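Local coordinates for 2-hydroxyethylphosphonate dioxygenase (Streptomyces viridochromogenes, PDB 4YAR), which uses non-heme iron and dioxygen to convert 2-hydroxyethylphosphonate into hydroxymethylphosphonate and formate during biosynthesis of the antibiotic phosphinothricin tripeptide, at residues G318-A323 with L339-D344; T366-G371 with R393-G398; R193-T198 with T401-G406; D286-L291 with D415-T420. The protein carries 1 engineered substitution. One frame throughout, in Å; residues are numbered along the deposited sequence.

Contact 1: residues G318-A323 with L339-D344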
loop_
_atom_site.group_PDB
_atom_site.type_symbol
_atom_site.label_atom_id
_atom_site.label_comp_id
_atom_site.label_asym_id
_atom_site.label_seq_id
_atom_site.Cartn_x
_atom_site.Cartn_y
_atom_site.Cartn_z
ATOM N N GLY A 318 15.162 0.385 -18.667
ATOM C CA GLY A 318 15.992 -0.797 -18.942
ATOM C C GLY A 318 15.632 -1.423 -20.290
ATOM O O GLY A 318 15.615 -0.766 -21.291
ATOM N N THR A 319 15.235 -2.684 -20.257
ATOM C CA THR A 319 14.785 -3.389 -21.460
ATOM C C THR A 319 13.323 -3.231 -21.775
ATOM O O THR A 319 12.866 -3.770 -22.779
ATOM C CB THR A 319 15.044 -4.880 -21.364
ATOM O OG1 THR A 319 14.472 -5.391 -20.135
ATOM C CG2 THR A 319 16.573 -5.106 -21.430
ATOM N N TYR A 320 12.596 -2.505 -20.928
ATOM C CA TYR A 320 11.157 -2.334 -21.116
ATOM C C TYR A 320 10.826 -0.993 -21.697
ATOM O O TYR A 320 11.645 -0.121 -21.660
ATOM C CB TYR A 320 10.439 -2.536 -19.745
ATOM C CG TYR A 320 10.925 -3.764 -19.016
ATOM C CD1 TYR A 320 10.516 -5.023 -19.413
ATOM C CD2 TYR A 320 11.826 -3.677 -17.958
ATOM C CE1 TYR A 320 10.965 -6.138 -18.788
ATOM C CE2 TYR A 320 12.304 -4.817 -17.316
ATOM C CZ TYR A 320 11.861 -6.043 -17.739
ATOM O OH TYR A 320 12.240 -7.231 -17.161
ATOM N N GLU A 321 9.620 -0.845 -22.284
ATOM C CA GLU A 321 9.004 0.465 -22.479
ATOM C C GLU A 321 7.915 0.660 -21.397
ATOM O O GLU A 321 7.196 -0.260 -21.108
ATOM C CB GLU A 321 8.492 0.661 -23.900
ATOM C CG GLU A 321 8.390 2.146 -24.309
ATOM C CD GLU A 321 7.771 2.411 -25.685
ATOM O OE1 GLU A 321 7.544 3.582 -26.017
ATOM O OE2 GLU A 321 7.516 1.465 -26.442
ATOM N N ALA A 322 7.914 1.822 -20.762
ATOM C CA ALA A 322 6.997 2.053 -19.599
ATOM C C ALA A 322 6.124 3.234 -19.860
ATOM O O ALA A 322 6.536 4.191 -20.469
ATOM C CB ALA A 322 7.801 2.208 -18.311
ATOM N N ALA A 323 4.864 3.203 -19.382
ATOM C CA ALA A 323 4.058 4.386 -19.379
ATOM C C ALA A 323 3.314 4.438 -18.017
ATOM O O ALA A 323 3.013 3.389 -17.426
ATOM C CB ALA A 323 3.028 4.285 -20.488
ATOM N N LEU A 339 3.708 -1.748 -18.840
ATOM C CA LEU A 339 5.030 -2.213 -19.327
ATOM C C LEU A 339 4.944 -3.037 -20.632
ATOM O O LEU A 339 4.289 -4.055 -20.702
ATOM C CB LEU A 339 5.750 -3.043 -18.323
ATOM C CG LEU A 339 6.134 -2.462 -16.982
ATOM C CD1 LEU A 339 6.927 -3.472 -16.212
ATOM C CD2 LEU A 339 6.999 -1.195 -17.178
ATOM N N ARG A 340 5.657 -2.568 -21.633
ATOM C CA ARG A 340 5.877 -3.334 -22.869
ATOM C C ARG A 340 7.194 -4.143 -22.800
ATOM O O ARG A 340 8.227 -3.578 -22.499
ATOM C CB ARG A 340 5.898 -2.321 -24.006
ATOM C CG ARG A 340 5.464 -2.829 -25.342
ATOM C CD ARG A 340 5.782 -1.797 -26.392
ATOM N NE ARG A 340 4.738 -1.741 -27.398
ATOM C CZ ARG A 340 4.845 -1.113 -28.574
ATOM N NH1 ARG A 340 5.969 -0.466 -28.902
ATOM N NH2 ARG A 340 3.817 -1.127 -29.428
ATOM N N VAL A 341 7.123 -5.466 -23.049
ATOM C CA VAL A 341 8.254 -6.358 -23.004
ATOM C C VAL A 341 8.546 -6.761 -24.472
ATOM O O VAL A 341 7.625 -7.054 -25.212
ATOM C CB VAL A 341 7.895 -7.640 -22.160
ATOM C CG1 VAL A 341 9.092 -8.541 -22.013
ATOM C CG2 VAL A 341 7.345 -7.232 -20.797
ATOM N N ASP A 342 9.800 -6.808 -24.839
ATOM C CA ASP A 342 10.162 -7.151 -26.229
ATOM C C ASP A 342 11.544 -7.774 -26.384
ATOM O O ASP A 342 12.392 -7.161 -27.005
ATOM C CB ASP A 342 10.082 -5.866 -27.103
ATOM C CG ASP A 342 11.188 -4.793 -26.758
ATOM O OD1 ASP A 342 11.806 -4.803 -25.660
ATOM O OD2 ASP A 342 11.430 -3.907 -27.620
ATOM N N ALA A 343 11.765 -8.974 -25.841
ATOM C CA ALA A 343 13.023 -9.733 -26.054
ATOM C C ALA A 343 13.027 -11.158 -25.400
ATOM O O ALA A 343 12.343 -11.389 -24.398
ATOM C CB ALA A 343 14.235 -8.911 -25.584
ATOM N N ASP A 344 13.832 -12.076 -25.961
ATOM C CA ASP A 344 13.881 -13.505 -25.545
ATOM C C ASP A 344 14.775 -13.817 -24.315
ATOM O O ASP A 344 14.568 -14.811 -23.629
ATOM C CB ASP A 344 14.347 -14.366 -26.731
ATOM C CG ASP A 344 13.849 -15.830 -26.665
ATOM O OD1 ASP A 344 13.554 -16.366 -25.558
ATOM O OD2 ASP A 344 13.769 -16.458 -27.755
HETATM O O HOH W 1 11.651 -6.146 -22.969
#

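Contact 2: residues T366-G371 with R393-G398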
loop_
_atom_site.group_PDB
_atom_site.type_symbol
_atom_site.label_atom_id
_atom_site.label_comp_id
_atom_site.label_asym_id
_atom_site.label_seq_id
_atom_site.Cartn_x
_atom_site.Cartn_y
_atom_site.Cartn_z
ATOM N N THR A 366 7.233 -14.658 -19.973
ATOM C CA THR A 366 7.939 -15.414 -18.996
ATOM C C THR A 366 8.456 -14.523 -17.866
ATOM O O THR A 366 9.118 -13.537 -18.104
ATOM C CB THR A 366 9.068 -16.278 -19.621
ATOM O OG1 THR A 366 8.472 -17.291 -20.434
ATOM C CG2 THR A 366 9.828 -16.951 -18.525
ATOM N N LEU A 367 8.039 -14.858 -16.668
ATOM C CA LEU A 367 8.509 -14.175 -15.446
ATOM C C LEU A 367 9.598 -15.064 -14.846
ATOM O O LEU A 367 9.323 -16.201 -14.521
ATOM C CB LEU A 367 7.387 -13.916 -14.461
ATOM C CG LEU A 367 7.782 -13.453 -13.022
ATOM C CD1 LEU A 367 8.351 -12.063 -13.008
ATOM C CD2 LEU A 367 6.544 -13.460 -12.127
ATOM N N GLU A 368 10.776 -14.522 -14.681
ATOM C CA GLU A 368 11.873 -15.197 -13.960
ATOM C C GLU A 368 12.161 -14.557 -12.621
ATOM O O GLU A 368 12.098 -13.331 -12.547
ATOM C CB GLU A 368 13.134 -15.105 -14.773
ATOM C CG GLU A 368 12.970 -15.742 -16.114
ATOM C CD GLU A 368 14.255 -15.723 -16.850
ATOM O OE1 GLU A 368 15.156 -14.861 -16.490
ATOM O OE2 GLU A 368 14.315 -16.539 -17.817
ATOM N N TRP A 369 12.552 -15.376 -11.657
ATOM C CA TRP A 369 12.960 -14.863 -10.333
ATOM C C TRP A 369 14.067 -15.727 -9.694
ATOM O O TRP A 369 14.303 -16.880 -10.111
ATOM C CB TRP A 369 11.759 -14.679 -9.409
ATOM C CG TRP A 369 11.076 -15.899 -8.929
ATOM C CD1 TRP A 369 11.187 -16.470 -7.663
ATOM C CD2 TRP A 369 10.052 -16.621 -9.585
ATOM N NE1 TRP A 369 10.376 -17.533 -7.552
ATOM C CE2 TRP A 369 9.650 -17.652 -8.714
ATOM C CE3 TRP A 369 9.417 -16.493 -10.829
ATOM C CZ2 TRP A 369 8.678 -18.574 -9.051
ATOM C CZ3 TRP A 369 8.501 -17.428 -11.182
ATOM C CH2 TRP A 369 8.114 -18.464 -10.267
ATOM N N ASP A 370 14.654 -15.179 -8.635
ATOM C CA ASP A 370 15.695 -15.866 -7.886
ATOM C C ASP A 370 15.121 -16.077 -6.476
ATOM O O ASP A 370 14.733 -15.135 -5.758
ATOM C CB ASP A 370 16.995 -15.076 -8.008
ATOM C CG ASP A 370 17.500 -15.062 -9.430
ATOM O OD1 ASP A 370 17.854 -16.149 -9.948
ATOM O OD2 ASP A 370 17.519 -13.983 -10.054
ATOM N N GLY A 371 14.885 -17.333 -6.157
ATOM C CA GLY A 371 14.244 -17.660 -4.888
ATOM C C GLY A 371 15.066 -18.597 -4.046
ATOM O O GLY A 371 16.170 -18.959 -4.436
ATOM N N ARG A 393 14.234 -10.125 -6.759
ATOM C CA ARG A 393 14.820 -9.759 -8.046
ATOM C C ARG A 393 14.167 -10.669 -9.105
ATOM O O ARG A 393 13.996 -11.848 -8.924
ATOM C CB ARG A 393 16.362 -9.875 -8.007
ATOM C CG ARG A 393 17.142 -9.630 -9.293
ATOM C CD ARG A 393 18.477 -10.391 -9.212
ATOM N NE ARG A 393 19.495 -9.616 -8.515
ATOM C CZ ARG A 393 20.581 -10.128 -7.910
ATOM N NH1 ARG A 393 20.822 -11.453 -7.882
ATOM N NH2 ARG A 393 21.448 -9.312 -7.301
ATOM N N HIS A 394 13.730 -10.041 -10.145
ATOM C CA HIS A 394 12.935 -10.716 -11.209
ATOM C C HIS A 394 13.056 -9.959 -12.513
ATOM O O HIS A 394 13.631 -8.848 -12.622
ATOM C CB HIS A 394 11.437 -10.871 -10.766
ATOM C CG HIS A 394 10.717 -9.569 -10.578
ATOM N ND1 HIS A 394 10.938 -8.725 -9.511
ATOM C CD2 HIS A 394 9.782 -8.962 -11.349
ATOM C CE1 HIS A 394 10.153 -7.672 -9.608
ATOM N NE2 HIS A 394 9.447 -7.788 -10.724
ATOM N N ARG A 395 12.582 -10.604 -13.571
ATOM C CA ARG A 395 12.618 -10.009 -14.886
ATOM C C ARG A 395 11.550 -10.712 -15.745
ATOM O O ARG A 395 11.083 -11.786 -15.425
ATOM C CB ARG A 395 14.012 -10.182 -15.508
ATOM C CG ARG A 395 14.358 -11.628 -15.658
ATOM C CD ARG A 395 15.843 -11.776 -15.911
ATOM N NE ARG A 395 16.594 -11.600 -14.673
ATOM C CZ ARG A 395 16.698 -12.491 -13.702
ATOM N NH1 ARG A 395 16.170 -13.674 -13.831
ATOM N NH2 ARG A 395 17.394 -12.195 -12.593
ATOM N N TRP A 396 11.138 -10.023 -16.784
ATOM C CA TRP A 396 10.189 -10.565 -17.801
ATOM C C TRP A 396 10.937 -10.750 -19.149
ATOM O O TRP A 396 11.712 -9.855 -19.542
ATOM C CB TRP A 396 9.025 -9.650 -18.009
ATOM C CG TRP A 396 8.081 -9.521 -16.882
ATOM C CD1 TRP A 396 8.130 -8.577 -15.918
ATOM C CD2 TRP A 396 6.912 -10.322 -16.610
ATOM N NE1 TRP A 396 7.079 -8.759 -15.025
ATOM C CE2 TRP A 396 6.322 -9.820 -15.426
ATOM C CE3 TRP A 396 6.318 -11.431 -17.218
ATOM C CZ2 TRP A 396 5.182 -10.384 -14.875
ATOM C CZ3 TRP A 396 5.212 -11.991 -16.662
ATOM C CH2 TRP A 396 4.613 -11.445 -15.520
ATOM N N HIS A 397 10.656 -11.866 -19.831
ATOM C CA HIS A 397 11.117 -12.129 -21.233
ATOM C C HIS A 397 9.867 -12.413 -22.096
ATOM O O HIS A 397 8.816 -12.798 -21.576
ATOM C CB HIS A 397 12.063 -13.388 -21.422
ATOM C CG HIS A 397 13.271 -13.434 -20.522
ATOM N ND1 HIS A 397 14.097 -12.344 -20.286
ATOM C CD2 HIS A 397 13.817 -14.463 -19.834
ATOM C CE1 HIS A 397 15.072 -12.691 -19.448
ATOM N NE2 HIS A 397 14.921 -13.971 -19.169
ATOM N N GLY A 398 10.019 -12.280 -23.423
ATOM C CA GLY A 398 8.888 -12.468 -24.358
ATOM C C GLY A 398 8.496 -11.185 -25.049
ATOM O O GLY A 398 9.242 -10.215 -25.044
#

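Contact 3: residues R193-T198 with T401-G406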
loop_
_atom_site.group_PDB
_atom_site.type_symbol
_atom_site.label_atom_id
_atom_site.label_comp_id
_atom_site.label_asym_id
_atom_site.label_seq_id
_atom_site.Cartn_x
_atom_site.Cartn_y
_atom_site.Cartn_z
ATOM N N ARG A 193 -13.805 -4.252 -19.367
ATOM C CA ARG A 193 -13.288 -4.695 -18.069
ATOM C C ARG A 193 -12.411 -3.658 -17.446
ATOM O O ARG A 193 -11.838 -2.846 -18.158
ATOM C CB ARG A 193 -12.470 -5.998 -18.206
ATOM C CG ARG A 193 -13.249 -7.152 -18.828
ATOM C CD ARG A 193 -12.440 -8.430 -18.686
ATOM N NE ARG A 193 -11.186 -8.297 -19.449
ATOM C CZ ARG A 193 -10.186 -9.150 -19.352
ATOM N NH1 ARG A 193 -10.306 -10.251 -18.611
ATOM N NH2 ARG A 193 -9.113 -8.956 -20.082
ATOM N N ILE A 194 -12.362 -3.651 -16.113
ATOM C CA ILE A 194 -11.426 -2.775 -15.362
ATOM C C ILE A 194 -10.550 -3.595 -14.427
ATOM O O ILE A 194 -10.909 -4.730 -14.053
ATOM C CB ILE A 194 -12.099 -1.639 -14.551
ATOM C CG1 ILE A 194 -12.864 -2.225 -13.382
ATOM C CG2 ILE A 194 -13.007 -0.754 -15.400
ATOM C CD1 ILE A 194 -13.600 -1.247 -12.561
ATOM N N VAL A 195 -9.370 -3.068 -14.080
ATOM C CA VAL A 195 -8.697 -3.518 -12.863
ATOM C C VAL A 195 -8.866 -2.500 -11.798
ATOM O O VAL A 195 -8.653 -1.288 -12.073
ATOM C CB VAL A 195 -7.170 -3.703 -12.980
ATOM C CG1 VAL A 195 -6.569 -4.057 -11.611
ATOM C CG2 VAL A 195 -6.780 -4.623 -14.067
ATOM N N SER A 196 -9.227 -2.952 -10.595
ATOM C CA SER A 196 -9.273 -2.097 -9.431
ATOM C C SER A 196 -8.220 -2.638 -8.483
ATOM O O SER A 196 -8.316 -3.791 -8.030
ATOM C CB SER A 196 -10.635 -2.055 -8.783
ATOM O OG SER A 196 -10.635 -1.195 -7.634
ATOM N N TYR A 197 -7.214 -1.821 -8.223
ATOM C CA TYR A 197 -6.058 -2.173 -7.425
ATOM C C TYR A 197 -5.979 -1.298 -6.154
ATOM O O TYR A 197 -5.693 -0.094 -6.252
ATOM C CB TYR A 197 -4.768 -1.954 -8.210
ATOM C CG TYR A 197 -3.532 -2.422 -7.447
ATOM C CD1 TYR A 197 -3.231 -3.768 -7.359
ATOM C CD2 TYR A 197 -2.693 -1.520 -6.820
ATOM C CE1 TYR A 197 -2.143 -4.217 -6.645
ATOM C CE2 TYR A 197 -1.574 -1.927 -6.111
ATOM C CZ TYR A 197 -1.284 -3.294 -6.031
ATOM O OH TYR A 197 -0.184 -3.679 -5.316
ATOM N N THR A 198 -6.215 -1.928 -5.018
ATOM C CA THR A 198 -6.198 -1.210 -3.746
ATOM C C THR A 198 -4.814 -1.316 -3.077
ATOM O O THR A 198 -4.019 -2.193 -3.338
ATOM C CB THR A 198 -7.234 -1.776 -2.813
ATOM O OG1 THR A 198 -6.809 -3.101 -2.477
ATOM C CG2 THR A 198 -8.651 -1.797 -3.411
ATOM N N THR A 401 2.783 -7.522 -23.107
ATOM C CA THR A 401 2.446 -6.372 -22.275
ATOM C C THR A 401 1.989 -6.884 -20.943
ATOM O O THR A 401 1.227 -7.865 -20.820
ATOM C CB THR A 401 1.294 -5.517 -22.879
ATOM O OG1 THR A 401 1.635 -5.154 -24.193
ATOM C CG2 THR A 401 1.089 -4.181 -22.074
ATOM N N VAL A 402 2.419 -6.163 -19.924
ATOM C CA VAL A 402 2.000 -6.488 -18.607
ATOM C C VAL A 402 1.674 -5.210 -17.852
ATOM O O VAL A 402 2.373 -4.194 -18.028
ATOM C CB VAL A 402 3.074 -7.361 -17.915
ATOM C CG1 VAL A 402 4.351 -6.575 -17.645
ATOM C CG2 VAL A 402 2.573 -7.910 -16.597
ATOM N N LEU A 403 0.680 -5.273 -16.976
ATOM C CA LEU A 403 0.416 -4.116 -16.072
ATOM C C LEU A 403 1.118 -4.394 -14.743
ATOM O O LEU A 403 1.109 -5.532 -14.277
ATOM C CB LEU A 403 -1.088 -3.970 -15.856
ATOM C CG LEU A 403 -2.024 -3.753 -17.055
ATOM C CD1 LEU A 403 -3.404 -3.276 -16.664
ATOM C CD2 LEU A 403 -1.400 -2.824 -18.036
ATOM N N LYS A 404 1.809 -3.366 -14.222
ATOM C CA LYS A 404 2.572 -3.461 -13.008
ATOM C C LYS A 404 1.941 -2.553 -11.964
ATOM O O LYS A 404 1.941 -1.301 -12.098
ATOM C CB LYS A 404 4.007 -3.059 -13.222
ATOM C CG LYS A 404 4.801 -2.929 -11.941
ATOM C CD LYS A 404 6.252 -2.759 -12.327
ATOM C CE LYS A 404 7.152 -2.671 -11.110
ATOM N NZ LYS A 404 8.285 -3.533 -11.368
ATOM N N PHE A 405 1.481 -3.143 -10.900
ATOM C CA PHE A 405 0.899 -2.378 -9.770
ATOM C C PHE A 405 1.821 -2.535 -8.586
ATOM O O PHE A 405 2.482 -3.574 -8.390
ATOM C CB PHE A 405 -0.532 -2.837 -9.425
ATOM C CG PHE A 405 -1.529 -2.699 -10.532
ATOM C CD1 PHE A 405 -2.185 -1.475 -10.748
ATOM C CD2 PHE A 405 -1.770 -3.731 -11.401
ATOM C CE1 PHE A 405 -3.149 -1.341 -11.752
ATOM C CE2 PHE A 405 -2.736 -3.610 -12.395
ATOM C CZ PHE A 405 -3.400 -2.406 -12.588
ATOM N N GLY A 406 1.784 -1.561 -7.675
ATOM C CA GLY A 406 2.553 -1.635 -6.512
ATOM C C GLY A 406 1.849 -1.090 -5.297
ATOM O O GLY A 406 1.141 -0.128 -5.331
#

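Contact 4: residues D286-L291 with D415-T420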
loop_
_atom_site.group_PDB
_atom_site.type_symbol
_atom_site.label_atom_id
_atom_site.label_comp_id
_atom_site.label_asym_id
_atom_site.label_seq_id
_atom_site.Cartn_x
_atom_site.Cartn_y
_atom_site.Cartn_z
ATOM N N ASP A 286 11.331 15.458 14.830
ATOM C CA ASP A 286 11.687 15.490 13.402
ATOM C C ASP A 286 10.895 16.585 12.679
ATOM O O ASP A 286 9.677 16.533 12.525
ATOM C CB ASP A 286 11.393 14.128 12.816
ATOM C CG ASP A 286 11.872 13.992 11.374
ATOM O OD1 ASP A 286 12.170 14.971 10.639
ATOM O OD2 ASP A 286 12.000 12.830 10.980
ATOM N N TYR A 287 11.617 17.634 12.272
ATOM C CA TYR A 287 11.012 18.752 11.645
ATOM C C TYR A 287 10.298 18.422 10.339
ATOM O O TYR A 287 9.399 19.140 9.939
ATOM C CB TYR A 287 12.097 19.877 11.376
ATOM C CG TYR A 287 12.997 19.537 10.186
ATOM C CD1 TYR A 287 14.053 18.601 10.298
ATOM C CD2 TYR A 287 12.716 20.041 8.910
ATOM C CE1 TYR A 287 14.832 18.281 9.200
ATOM C CE2 TYR A 287 13.488 19.667 7.779
ATOM C CZ TYR A 287 14.542 18.835 7.935
ATOM O OH TYR A 287 15.255 18.422 6.819
ATOM N N ARG A 288 10.675 17.325 9.691
ATOM C CA ARG A 288 10.118 17.037 8.366
ATOM C C ARG A 288 8.573 16.900 8.312
ATOM O O ARG A 288 7.923 17.266 7.321
ATOM C CB ARG A 288 10.871 15.864 7.719
ATOM C CG ARG A 288 12.305 16.123 7.512
ATOM C CD ARG A 288 13.107 14.921 7.045
ATOM N NE ARG A 288 13.081 13.886 8.019
ATOM C CZ ARG A 288 13.587 12.690 7.885
ATOM N NH1 ARG A 288 13.457 11.856 8.889
ATOM N NH2 ARG A 288 14.223 12.304 6.776
ATOM N N VAL A 289 7.974 16.335 9.386
ATOM C CA VAL A 289 6.580 16.181 9.461
ATOM C C VAL A 289 5.809 17.468 9.656
ATOM O O VAL A 289 4.581 17.452 9.559
ATOM C CB VAL A 289 6.160 15.038 10.431
ATOM C CG1 VAL A 289 7.003 13.797 10.199
ATOM C CG2 VAL A 289 6.303 15.453 11.880
ATOM N N LEU A 290 6.512 18.608 9.869
ATOM C CA LEU A 290 5.883 19.924 9.921
ATOM C C LEU A 290 5.877 20.664 8.565
ATOM O O LEU A 290 5.194 21.685 8.414
ATOM C CB LEU A 290 6.573 20.840 10.946
ATOM C CG LEU A 290 6.658 20.316 12.355
ATOM C CD1 LEU A 290 7.468 21.224 13.262
ATOM C CD2 LEU A 290 5.253 20.189 12.940
ATOM N N LEU A 291 6.547 20.114 7.567
ATOM C CA LEU A 291 6.585 20.760 6.257
ATOM C C LEU A 291 5.253 20.454 5.512
ATOM O O LEU A 291 4.585 19.399 5.770
ATOM C CB LEU A 291 7.821 20.282 5.493
ATOM C CG LEU A 291 9.202 20.505 6.154
ATOM C CD1 LEU A 291 10.327 20.007 5.265
ATOM C CD2 LEU A 291 9.488 21.931 6.531
ATOM N N ASP A 415 8.227 4.046 6.515
ATOM C CA ASP A 415 9.483 3.308 6.871
ATOM C C ASP A 415 10.685 4.133 6.408
ATOM O O ASP A 415 11.709 4.269 7.127
ATOM C CB ASP A 415 9.601 1.933 6.153
ATOM C CG ASP A 415 8.823 0.834 6.809
ATOM O OD1 ASP A 415 8.392 0.941 7.981
ATOM O OD2 ASP A 415 8.617 -0.235 6.194
ATOM N N TRP A 416 10.578 4.737 5.235
ATOM C CA TRP A 416 11.688 5.565 4.752
ATOM C C TRP A 416 12.008 6.697 5.672
ATOM O O TRP A 416 13.208 7.009 5.953
ATOM C CB TRP A 416 11.504 6.028 3.303
ATOM C CG TRP A 416 11.732 4.964 2.305
ATOM C CD1 TRP A 416 10.810 4.389 1.480
ATOM C CD2 TRP A 416 12.973 4.285 2.043
ATOM N NE1 TRP A 416 11.400 3.409 0.709
ATOM C CE2 TRP A 416 12.723 3.315 1.037
ATOM C CE3 TRP A 416 14.275 4.415 2.549
ATOM C CZ2 TRP A 416 13.730 2.494 0.527
ATOM C CZ3 TRP A 416 15.292 3.567 2.042
ATOM C CH2 TRP A 416 14.992 2.619 1.058
ATOM N N LEU A 417 10.954 7.324 6.202
ATOM C CA LEU A 417 11.182 8.416 7.146
ATOM C C LEU A 417 11.928 7.920 8.359
ATOM O O LEU A 417 12.894 8.505 8.833
ATOM C CB LEU A 417 9.838 9.048 7.519
ATOM C CG LEU A 417 9.884 10.238 8.481
ATOM C CD1 LEU A 417 10.240 11.489 7.719
ATOM C CD2 LEU A 417 8.536 10.404 9.102
ATOM N N GLU A 418 11.533 6.790 8.917
ATOM C CA GLU A 418 12.231 6.243 10.062
ATOM C C GLU A 418 13.635 5.744 9.729
ATOM O O GLU A 418 14.534 5.832 10.551
ATOM C CB GLU A 418 11.393 5.090 10.634
ATOM C CG GLU A 418 12.020 4.323 11.743
ATOM C CD GLU A 418 12.108 5.039 13.085
ATOM O OE1 GLU A 418 11.385 6.006 13.331
ATOM O OE2 GLU A 418 12.836 4.498 13.951
ATOM N N LEU A 419 13.848 5.209 8.527
ATOM C CA LEU A 419 15.119 4.621 8.229
ATOM C C LEU A 419 16.165 5.689 8.084
ATOM O O LEU A 419 17.325 5.444 8.394
ATOM C CB LEU A 419 15.041 3.782 6.928
ATOM C CG LEU A 419 14.348 2.438 7.174
ATOM C CD1 LEU A 419 14.027 1.832 5.823
ATOM C CD2 LEU A 419 15.206 1.497 8.001
ATOM N N THR A 420 15.760 6.862 7.645
ATOM C CA THR A 420 16.658 8.014 7.692
ATOM C C THR A 420 17.025 8.518 9.156
ATOM O O THR A 420 18.092 9.075 9.369
ATOM C CB THR A 420 16.184 9.092 6.706
ATOM O OG1 THR A 420 14.857 9.555 7.005
ATOM C CG2 THR A 420 16.167 8.547 5.289
#

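Contact 1: residues G318-A323 with L339-D344
The carbonyl O of Glu-321 is gripped twice across this antiparallel beta hairpin: by the backbone N of Arg-340 at 2.8 Å and, more weakly, by a CA-H contact from Leu-339. Arg-340 O answers by accepting the backbone N of Glu-321 at 3.1 Å, which makes the two residues a hydrogen-bonded pair. Their side chains rise from the same face, side by side and pointing the same way. Glu-321 swings CG opposite its own backbone N (chi1 -156°) and then runs straight, so that OE2 draws level with NH1 of Arg-340 at 3.5 Å; the carboxylate and guanidinium planes are 64° apart, a loose salt bridge rather than a flat paired one. The other face is apolar and mostly buried. There the CB of Ala-322 meets CD2 of Leu-339 at 3.7 Å, and the ring of Tyr-320 lies alongside Val-341, while its OH reaches out to Trp-396 N and Ala-348 O. Beyond the last direct bond the ladder is continued by solvent: one water donates to Thr-319 O at 2.7 Å and accepts from Asp-342 N, also at 2.7 Å.

Contact 2: residues T366-G371 with R393-G398
This is an antiparallel strand pairing at the border of a small three-stranded sheet, where 394-397 lies beside the central strand 365-371. Thr-366 with His-397 and Glu-368 with Arg-395 form the hydrogen-bonded pairs; Leu-367 with Trp-396 and Trp-369 with His-394 are the non-hydrogen-bonded ones. The two faces differ sharply. On the polar face Arg-395 places CG between its backbone N and carbonyl carbon (chi1 61°) and bends again at chi3, folding its guanidinium back across the neighbouring strand. NH1 forms a salt bridge with OE1 of Glu-368 at 3.1 Å, on the anti side of the carboxylate, and NH2 a second with OD2 of Asp-370 at 3.1 Å; both oxygens lie at the guanidinium edge, near its plane. NE makes a salt bridge to Asp-349, so three acidic groups fix the rotation and probably offset the charge. The imidazole of His-397 stands nearly perpendicular to the Glu-368 carboxylate, with NE2 2.8 Å from OE1. The buried face holds Leu-367, Trp-369, Trp-396 and His-394, the last bonded through NE2 to Tyr-358; CB of Leu-367 sits over the six-membered ring of Trp-396, 3.8 Å from its centroid, as a CH-pi contact. Such two-faced pairing is consistent with the wall of a cupin-type beta-barrel.

Contact 3: residues R193-T198 with T401-G406
Aromatic stacking dominates where Tyr-197 and Phe-405 meet. The two side chains run antiparallel past one another, and their rings form an offset stack, with centroids 4.8 Å apart and planes at 21°. CH-pi contact tightens the pair: CB of Phe-405 stands almost exactly on the normal of the tyrosine ring, 3.3 Å from its centroid, while CB of Tyr-197 approaches the phenyl ring off-centre. The extended first torsion of Tyr-197 (chi1 -175°) carries its ring over to the other strand. Aliphatic packing extends the seam, for CG1 of Val-195 touches CZ of Phe-405 at 3.7 Å, and CG2 comes to 4.5 Å from CD1 of Leu-403. Polar contact is left to the phenol oxygen, which passes the backbone of Gly-406 and bonds Ser-407 OG. No hydrogen bond joins the two strands, whose segment axes approach to 8.3 Å, 25° from parallel. Substrate-binding Ser-196 turns the other way. This is the face-to-face packing of two beta-sheets, consistent with two cupin domains joined in tandem.

Contact 4: residues D286-L291 with D415-T420
The flat guanidinium of Arg-288 is met on one face by Leu-417 and at its edge by Thr-420. CD1 of Leu-417 rests 3.3 Å above the guanidinium plane, toward its rim, the leucine and arginine chains passing head to tail. Thr-420 arrives obliquely and offers OG1 at the edge, 2.8 Å from NH2 and only 5° out of the plane. Threonine holds its hydroxyl between its own backbone N and carbonyl carbon (chi1 60°), which turns OG1 toward the arginine. NH1 makes a further, weak bond to Leu-417 O at 3.4 Å. What orients the guanidinium is Asp-286, which it grips side-on: NE donates to OD1 at 3.0 Å and NH1 to OD2 at 2.7 Å, both on syn lone pairs. OD1 also accepts the backbone N of Arg-288, closing an Asx turn at the start of the 3-10 segment 287-290. Val-289 adds apolar contact, its CG1 lying 3.9 Å from CD2 of Leu-417 at about a right angle. With the charge already balanced by Asp-286, the bonds to helix 413-420 come from a preorganised, probably near-neutral pair, which probably eases the packing of a leucine methyl against the guanidinium face.

How the contacts relate
Contacts 1, 2 and 3 form one connected region, whereas contact 4 lies apart, about 12 Å from contact 3 at the nearest atoms. Contact 1 reaches contact 2 through Ala-343 O and Gly-398 N, 2.7 Å apart, where the chain turns a corner between strand 394-397 and strand 400-407. It reaches contact 3 within the seven-stranded sheet, in which 335-343 and 400-407 are neighbours. Contact 3 approaches the active site: the Tyr-197 side chain is about 10 Å from that of iron-binding His-129, and about as far from a bound cadmium ion. Contact 4, on the opposite side of the chain's centre from contact 3, joins the loop after helix 270-283 to helix 413-420.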